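Local coordinates for interferon-activable protein 202 (Mus musculus, PDB 4LNQ) that binds double-stranded DNA without sequence specificity through its first HIN-200 domain and restrains the AIM2 inflammasome, probably by sequestering cytoplasmic DNA, at residues Leu121-Phe126 and Gln169-His174; Val151-Glu156 and Leu184-His189. All coordinates share one frame; numbering follows the deposited sequence.

Contact 1. Residues Leu121-Phe126 and Gln169-His174; sequences LIYGVF and QLFSFH. With nucleotides of chain C.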
loop_
_atom_site.group_PDB
_atom_site.type_symbol
_atom_site.label_atom_id
_atom_site.label_comp_id
_atom_site.label_asym_id
_atom_site.label_seq_id
_atom_site.Cartn_x
_atom_site.Cartn_y
_atom_site.Cartn_z
ATOM N N LEU A 121 24.133 6.237 -5.354
ATOM C CA LEU A 121 23.444 7.311 -6.069
ATOM C C LEU A 121 23.541 7.105 -7.568
ATOM O O LEU A 121 24.640 6.880 -8.100
ATOM C CB LEU A 121 24.006 8.684 -5.701
ATOM C CG LEU A 121 23.920 8.955 -4.212
ATOM C CD1 LEU A 121 24.492 10.328 -3.881
ATOM C CD2 LEU A 121 22.459 8.809 -3.745
ATOM N N ILE A 122 22.389 7.197 -8.231
ATOM C CA ILE A 122 22.251 6.951 -9.663
ATOM C C ILE A 122 21.886 8.234 -10.424
ATOM O O ILE A 122 20.969 8.959 -10.036
ATOM C CB ILE A 122 21.137 5.905 -9.906
ATOM C CG1 ILE A 122 21.415 4.642 -9.071
ATOM C CG2 ILE A 122 21.004 5.597 -11.388
ATOM C CD1 ILE A 122 22.786 4.032 -9.313
ATOM N N TYR A 123 22.617 8.517 -11.495
ATOM C CA TYR A 123 22.349 9.677 -12.343
ATOM C C TYR A 123 22.239 9.148 -13.759
ATOM O O TYR A 123 22.936 8.190 -14.105
ATOM C CB TYR A 123 23.521 10.679 -12.329
ATOM C CG TYR A 123 23.825 11.350 -11.005
ATOM C CD1 TYR A 123 24.254 10.609 -9.900
ATOM C CD2 TYR A 123 23.740 12.742 -10.878
ATOM C CE1 TYR A 123 24.560 11.248 -8.686
ATOM C CE2 TYR A 123 24.046 13.378 -9.695
ATOM C CZ TYR A 123 24.453 12.630 -8.605
ATOM O OH TYR A 123 24.730 13.272 -7.437
ATOM N N GLY A 124 21.417 9.785 -14.593
ATOM C CA GLY A 124 21.375 9.405 -16.004
ATOM C C GLY A 124 20.136 9.859 -16.749
ATOM O O GLY A 124 19.222 10.455 -16.163
ATOM N N VAL A 125 20.123 9.593 -18.051
ATOM C CA VAL A 125 19.004 9.952 -18.918
ATOM C C VAL A 125 18.420 8.683 -19.541
ATOM O O VAL A 125 19.141 7.899 -20.162
ATOM C CB VAL A 125 19.431 10.932 -20.020
ATOM C CG1 VAL A 125 18.292 11.164 -21.006
ATOM C CG2 VAL A 125 19.874 12.256 -19.402
ATOM N N PHE A 126 17.115 8.477 -19.362
ATOM C CA PHE A 126 16.484 7.214 -19.764
ATOM C C PHE A 126 15.183 7.409 -20.548
ATOM O O PHE A 126 14.428 8.346 -20.285
ATOM C CB PHE A 126 16.171 6.360 -18.528
ATOM C CG PHE A 126 17.342 6.169 -17.591
ATOM C CD1 PHE A 126 17.640 7.118 -16.624
ATOM C CD2 PHE A 126 18.132 5.033 -17.679
ATOM C CE1 PHE A 126 18.720 6.949 -15.767
ATOM C CE2 PHE A 126 19.204 4.845 -16.819
ATOM C CZ PHE A 126 19.504 5.810 -15.862
ATOM N N GLN A 169 15.512 12.720 -17.096
ATOM C CA GLN A 169 16.818 12.969 -16.482
ATOM C C GLN A 169 16.739 12.787 -14.973
ATOM O O GLN A 169 15.920 13.409 -14.287
ATOM C CB GLN A 169 17.329 14.383 -16.772
ATOM C CG GLN A 169 17.109 14.859 -18.189
ATOM C CD GLN A 169 17.804 16.181 -18.474
ATOM O OE1 GLN A 169 17.202 17.110 -19.023
ATOM N NE2 GLN A 169 19.086 16.268 -18.110
ATOM N N LEU A 170 17.611 11.936 -14.462
ATOM C CA LEU A 170 17.613 11.599 -13.047
ATOM C C LEU A 170 18.914 12.079 -12.429
ATOM O O LEU A 170 19.990 11.834 -12.974
ATOM C CB LEU A 170 17.558 10.081 -12.903
ATOM C CG LEU A 170 16.235 9.384 -12.662
ATOM C CD1 LEU A 170 15.142 10.120 -13.365
ATOM C CD2 LEU A 170 16.321 7.935 -13.104
ATOM N N PHE A 171 18.821 12.739 -11.283
ATOM C CA PHE A 171 20.011 13.138 -10.534
ATOM C C PHE A 171 19.902 12.644 -9.102
ATOM O O PHE A 171 18.893 12.881 -8.424
ATOM C CB PHE A 171 20.139 14.656 -10.490
ATOM C CG PHE A 171 20.271 15.303 -11.841
ATOM C CD1 PHE A 171 19.155 15.503 -12.646
ATOM C CD2 PHE A 171 21.508 15.760 -12.281
ATOM C CE1 PHE A 171 19.274 16.125 -13.879
ATOM C CE2 PHE A 171 21.646 16.383 -13.517
ATOM C CZ PHE A 171 20.531 16.573 -14.321
ATOM N N SER A 172 20.944 11.966 -8.643
ATOM C CA SER A 172 21.033 11.545 -7.252
ATOM C C SER A 172 19.811 10.741 -6.792
ATOM O O SER A 172 19.222 11.011 -5.738
ATOM C CB SER A 172 21.245 12.763 -6.339
ATOM O OG SER A 172 21.610 12.357 -5.031
ATOM N N PHE A 173 19.425 9.754 -7.580
ATOM C CA PHE A 173 18.437 8.781 -7.104
ATOM C C PHE A 173 19.136 7.631 -6.384
ATOM O O PHE A 173 20.308 7.367 -6.628
ATOM C CB PHE A 173 17.604 8.247 -8.263
ATOM C CG PHE A 173 16.393 9.084 -8.553
ATOM C CD1 PHE A 173 16.535 10.348 -9.102
ATOM C CD2 PHE A 173 15.112 8.616 -8.242
ATOM C CE1 PHE A 173 15.422 11.140 -9.376
ATOM C CE2 PHE A 173 14.000 9.394 -8.496
ATOM C CZ PHE A 173 14.159 10.669 -9.072
ATOM N N HIS A 174 18.410 6.935 -5.510
ATOM C CA HIS A 174 19.017 5.895 -4.696
ATOM C C HIS A 174 18.602 4.532 -5.225
ATOM O O HIS A 174 17.423 4.270 -5.376
ATOM C CB HIS A 174 18.552 6.013 -3.243
ATOM C CG HIS A 174 19.033 7.242 -2.548
ATOM N ND1 HIS A 174 19.656 7.199 -1.312
ATOM C CD2 HIS A 174 18.991 8.550 -2.904
ATOM C CE1 HIS A 174 19.980 8.429 -0.943
ATOM N NE2 HIS A 174 19.589 9.268 -1.890
ATOM P P DA C 6 18.225 4.404 0.381
ATOM O OP1 DA C 6 19.583 4.959 0.219
ATOM O OP2 DA C 6 17.158 4.894 -0.547
ATOM O "O5'" DA C 6 18.295 2.808 0.321
ATOM C "C5'" DA C 6 19.229 2.201 1.226
ATOM C "C4'" DA C 6 18.704 0.892 1.797
ATOM O "O4'" DA C 6 17.840 1.170 2.931
ATOM C "C3'" DA C 6 17.902 0.001 0.838
ATOM O "O3'" DA C 6 18.279 -1.337 1.178
ATOM C "C2'" DA C 6 16.453 0.349 1.185
ATOM C "C1'" DA C 6 16.565 0.576 2.690
ATOM N N9 DA C 6 15.576 1.470 3.291
ATOM C C8 DA C 6 15.145 2.693 2.838
ATOM N N7 DA C 6 14.258 3.261 3.622
ATOM C C5 DA C 6 14.089 2.347 4.657
ATOM C C6 DA C 6 13.285 2.353 5.817
ATOM N N6 DA C 6 12.467 3.361 6.140
ATOM N N1 DA C 6 13.355 1.276 6.638
ATOM C C2 DA C 6 14.187 0.270 6.311
ATOM N N3 DA C 6 14.994 0.150 5.251
ATOM C C4 DA C 6 14.896 1.235 4.464
#
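The imidazole of H174 takes L121 CD2 over one face, a CH-pi contact 3.6 Å from the ring centroid, and a DNA phosphate at its edge; the Y123 ring is roofed on one face by peptide backbone, with S172 N 3.4 Å above its centre and F171 C nearer the rim. These rings sit on an antiparallel strand pair with a G1 beta bulge, in the second of the two OB-fold beta-sheets of the HIN-200 domain. Two residues, S172 and F173, stand opposite the single residue I122, and the strand bends there, S172 having a left-handed backbone (phi 54°). Beyond the bulge, V125 pairs with Q169, and V125 CG2 lies alongside Q169 CG.

I122 N gives a short bond to F173 O, 2.6 Å, and F173 N answers to I122 O. On the other side of the bulge, G124 and L170 exchange a second pair of backbone bonds. G124 has an extended backbone with positive phi (161°); a beta carbon here would be jammed against the carbonyl O of Y123, and would also run into F126 CZ, which explains glycine. F126 CE1 meets L170 CD2 at 3.7 Å; leucine and phenylalanine suit this buried side, where F126 also reaches I110 and I113 of helix 110-113.

Toward strand 45-50, Y123 packs on R47 and K49. Serine, small and polar, suits the buried corner: S172 OG is hydrogen-bonded to K49 NZ. With CG anti to its carbonyl carbon (chi1 -67°), H174 keeps its ring beside L121. The histidine offers an aromatic face to L121 and an N-H at its edge to the phosphate: ND1 donates to OP1 of DA6 of chain C at 2.7 Å, the acceptor lying in the ring plane.

Contact 2. Residues Val151-Glu156 and Leu184-His189; sequences VVWDKE and LHSGNH. Unlike the reference sequence in segment 151-156: E156 (reference Lys).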
loop_
_atom_site.group_PDB
_atom_site.type_symbol
_atom_site.label_atom_id
_atom_site.label_comp_id
_atom_site.label_asym_id
_atom_site.label_seq_id
_atom_site.Cartn_x
_atom_site.Cartn_y
_atom_site.Cartn_z
ATOM N N VAL A 151 11.174 3.826 -11.297
ATOM C CA VAL A 151 11.672 5.007 -10.608
ATOM C C VAL A 151 10.550 5.525 -9.711
ATOM O O VAL A 151 9.428 5.697 -10.176
ATOM C CB VAL A 151 12.034 6.116 -11.609
ATOM C CG1 VAL A 151 12.482 7.372 -10.868
ATOM C CG2 VAL A 151 13.116 5.647 -12.581
ATOM N N VAL A 152 10.853 5.771 -8.437
ATOM C CA VAL A 152 9.853 6.230 -7.473
ATOM C C VAL A 152 10.227 7.603 -6.916
ATOM O O VAL A 152 11.297 7.783 -6.332
ATOM C CB VAL A 152 9.704 5.250 -6.288
ATOM C CG1 VAL A 152 8.748 5.826 -5.215
ATOM C CG2 VAL A 152 9.243 3.851 -6.780
ATOM N N TRP A 153 9.341 8.570 -7.115
ATOM C CA TRP A 153 9.521 9.896 -6.546
ATOM C C TRP A 153 8.419 10.093 -5.538
ATOM O O TRP A 153 7.244 10.069 -5.904
ATOM C CB TRP A 153 9.385 10.932 -7.660
ATOM C CG TRP A 153 9.400 12.374 -7.214
ATOM C CD1 TRP A 153 8.325 13.137 -6.853
ATOM C CD2 TRP A 153 10.551 13.232 -7.130
ATOM N NE1 TRP A 153 8.740 14.422 -6.546
ATOM C CE2 TRP A 153 10.100 14.501 -6.702
ATOM C CE3 TRP A 153 11.920 13.046 -7.367
ATOM C CZ2 TRP A 153 10.975 15.589 -6.507
ATOM C CZ3 TRP A 153 12.793 14.134 -7.176
ATOM C CH2 TRP A 153 12.311 15.386 -6.755
ATOM N N ASP A 154 8.768 10.281 -4.266
ATOM C CA ASP A 154 7.726 10.390 -3.244
ATOM C C ASP A 154 7.705 11.771 -2.596
ATOM O O ASP A 154 7.164 11.949 -1.507
ATOM C CB ASP A 154 7.862 9.275 -2.192
ATOM C CG ASP A 154 9.054 9.479 -1.264
ATOM O OD1 ASP A 154 9.954 10.280 -1.599
ATOM O OD2 ASP A 154 9.089 8.836 -0.188
ATOM N N LYS A 155 8.286 12.747 -3.287
ATOM C CA LYS A 155 8.379 14.104 -2.762
ATOM C C LYS A 155 7.347 15.036 -3.412
ATOM O O LYS A 155 6.393 14.572 -4.049
ATOM C CB LYS A 155 9.795 14.635 -2.985
ATOM C CG LYS A 155 10.875 13.658 -2.508
ATOM C CD LYS A 155 12.298 14.198 -2.773
ATOM C CE LYS A 155 12.687 15.252 -1.760
ATOM N NZ LYS A 155 14.155 15.551 -1.773
ATOM N N GLU A 156 7.548 16.343 -3.264
ATOM C CA GLU A 156 6.624 17.332 -3.832
ATOM C C GLU A 156 6.498 17.141 -5.348
ATOM O O GLU A 156 7.493 16.938 -6.038
ATOM C CB GLU A 156 7.076 18.750 -3.482
ATOM C CG GLU A 156 6.356 19.846 -4.256
ATOM C CD GLU A 156 4.877 19.942 -3.913
ATOM O OE1 GLU A 156 4.033 19.508 -4.734
ATOM O OE2 GLU A 156 4.560 20.463 -2.823
ATOM N N LEU A 184 14.669 2.514 -8.294
ATOM C CA LEU A 184 15.361 3.771 -8.029
ATOM C C LEU A 184 14.379 4.662 -7.260
ATOM O O LEU A 184 13.228 4.833 -7.662
ATOM C CB LEU A 184 15.761 4.424 -9.357
ATOM C CG LEU A 184 16.664 3.596 -10.295
ATOM C CD1 LEU A 184 17.056 4.407 -11.553
ATOM C CD2 LEU A 184 17.938 3.126 -9.557
ATOM N N HIS A 185 14.821 5.202 -6.135
ATOM C CA HIS A 185 13.919 5.926 -5.250
ATOM C C HIS A 185 14.505 7.295 -4.998
ATOM O O HIS A 185 15.716 7.420 -4.807
ATOM C CB HIS A 185 13.770 5.163 -3.914
ATOM C CG HIS A 185 12.614 5.625 -3.070
ATOM N ND1 HIS A 185 12.654 6.785 -2.326
ATOM C CD2 HIS A 185 11.394 5.074 -2.844
ATOM C CE1 HIS A 185 11.504 6.943 -1.691
ATOM N NE2 HIS A 185 10.728 5.907 -1.970
ATOM N N SER A 186 13.660 8.317 -4.979
ATOM C CA SER A 186 14.130 9.652 -4.623
ATOM C C SER A 186 14.728 9.662 -3.215
ATOM O O SER A 186 14.355 8.858 -2.331
ATOM C CB SER A 186 12.981 10.655 -4.679
ATOM O OG SER A 186 11.889 10.220 -3.874
ATOM N N GLY A 187 15.654 10.586 -3.020
ATOM C CA GLY A 187 16.196 10.891 -1.710
ATOM C C GLY A 187 16.227 12.386 -1.442
ATOM O O GLY A 187 15.549 13.172 -2.112
ATOM N N ASN A 188 16.995 12.775 -0.432
ATOM C CA ASN A 188 16.998 14.152 0.054
ATOM C C ASN A 188 17.314 15.182 -1.062
ATOM O O ASN A 188 16.749 16.278 -1.080
ATOM C CB ASN A 188 18.026 14.274 1.177
ATOM C CG ASN A 188 17.603 15.241 2.258
ATOM O OD1 ASN A 188 16.418 15.560 2.405
ATOM N ND2 ASN A 188 18.578 15.716 3.033
ATOM N N HIS A 189 18.202 14.810 -1.983
ATOM C CA HIS A 189 18.752 15.770 -2.957
ATOM C C HIS A 189 18.390 15.418 -4.398
ATOM O O HIS A 189 18.965 15.968 -5.330
ATOM C CB HIS A 189 20.280 15.854 -2.801
ATOM C CG HIS A 189 20.720 16.115 -1.394
ATOM N ND1 HIS A 189 21.740 15.417 -0.784
ATOM C CD2 HIS A 189 20.261 16.992 -0.473
ATOM C CE1 HIS A 189 21.896 15.860 0.450
ATOM N NE2 HIS A 189 21.012 16.818 0.666
HETATM O O HOH W 1 12.416 10.686 -1.108
HETATM O O HOH W 2 13.942 16.521 0.991
#
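V152 N bonds to L184 O at 2.7 Å and V152 O receives S186 N at 2.8 Å, joining strands 148-153 and 183-185, which run parallel here in the OB-fold sheet. This end is tight: V151 and L184 turn their branched aliphatic chains into the buried side, while on the other face V152 CG1 touches H185 CD2 at 3.6 Å. Buried S186 belongs to the same close packing, its CB meeting W153 CE3 at 3.8 Å; its OG, held between its own N and carbonyl carbon (chi1 54°), accepts D154 N at 3.1 Å.

Past W153 the first segment leaves its strand, and the solvent side begins with D154 and ordered waters. The exposed carboxylate brings OD2 to the edge of the H185 ring, the two planes 79° apart, while H185 ND1 donates to S186 O on a lone pair. K155, long enough to span the gap, bends at chi3 and delivers NZ to G187 O at 2.8 Å; NZ also bonds Y27 O and a water. With several oxygens gathered round it, the ammonium is probably favoured in its charged form, tying residues 154-156 to 187-189.

How the contacts relate
Contact 1 and contact 2 belong to one curled sheet, their centres about 10 Å apart, and strands 168-176 and 183-185 are antiparallel neighbours that join them. The seam is a probable backbone hydrogen bond from H174 N to H185 O, 2.8 Å. F173, a buried phenylalanine, is shared by both contacts: its CE2 packs on V151 CG1 at 3.5 Å, and its ring also borders S186. Contact 1 reaches the DNA directly through H174, whereas the nearest atom of contact 2 stays about 5 Å from it. Both approach H36, a site of TP53BP1 interaction, with the side chains of F171 and H189 each about 4 Å from its side chain.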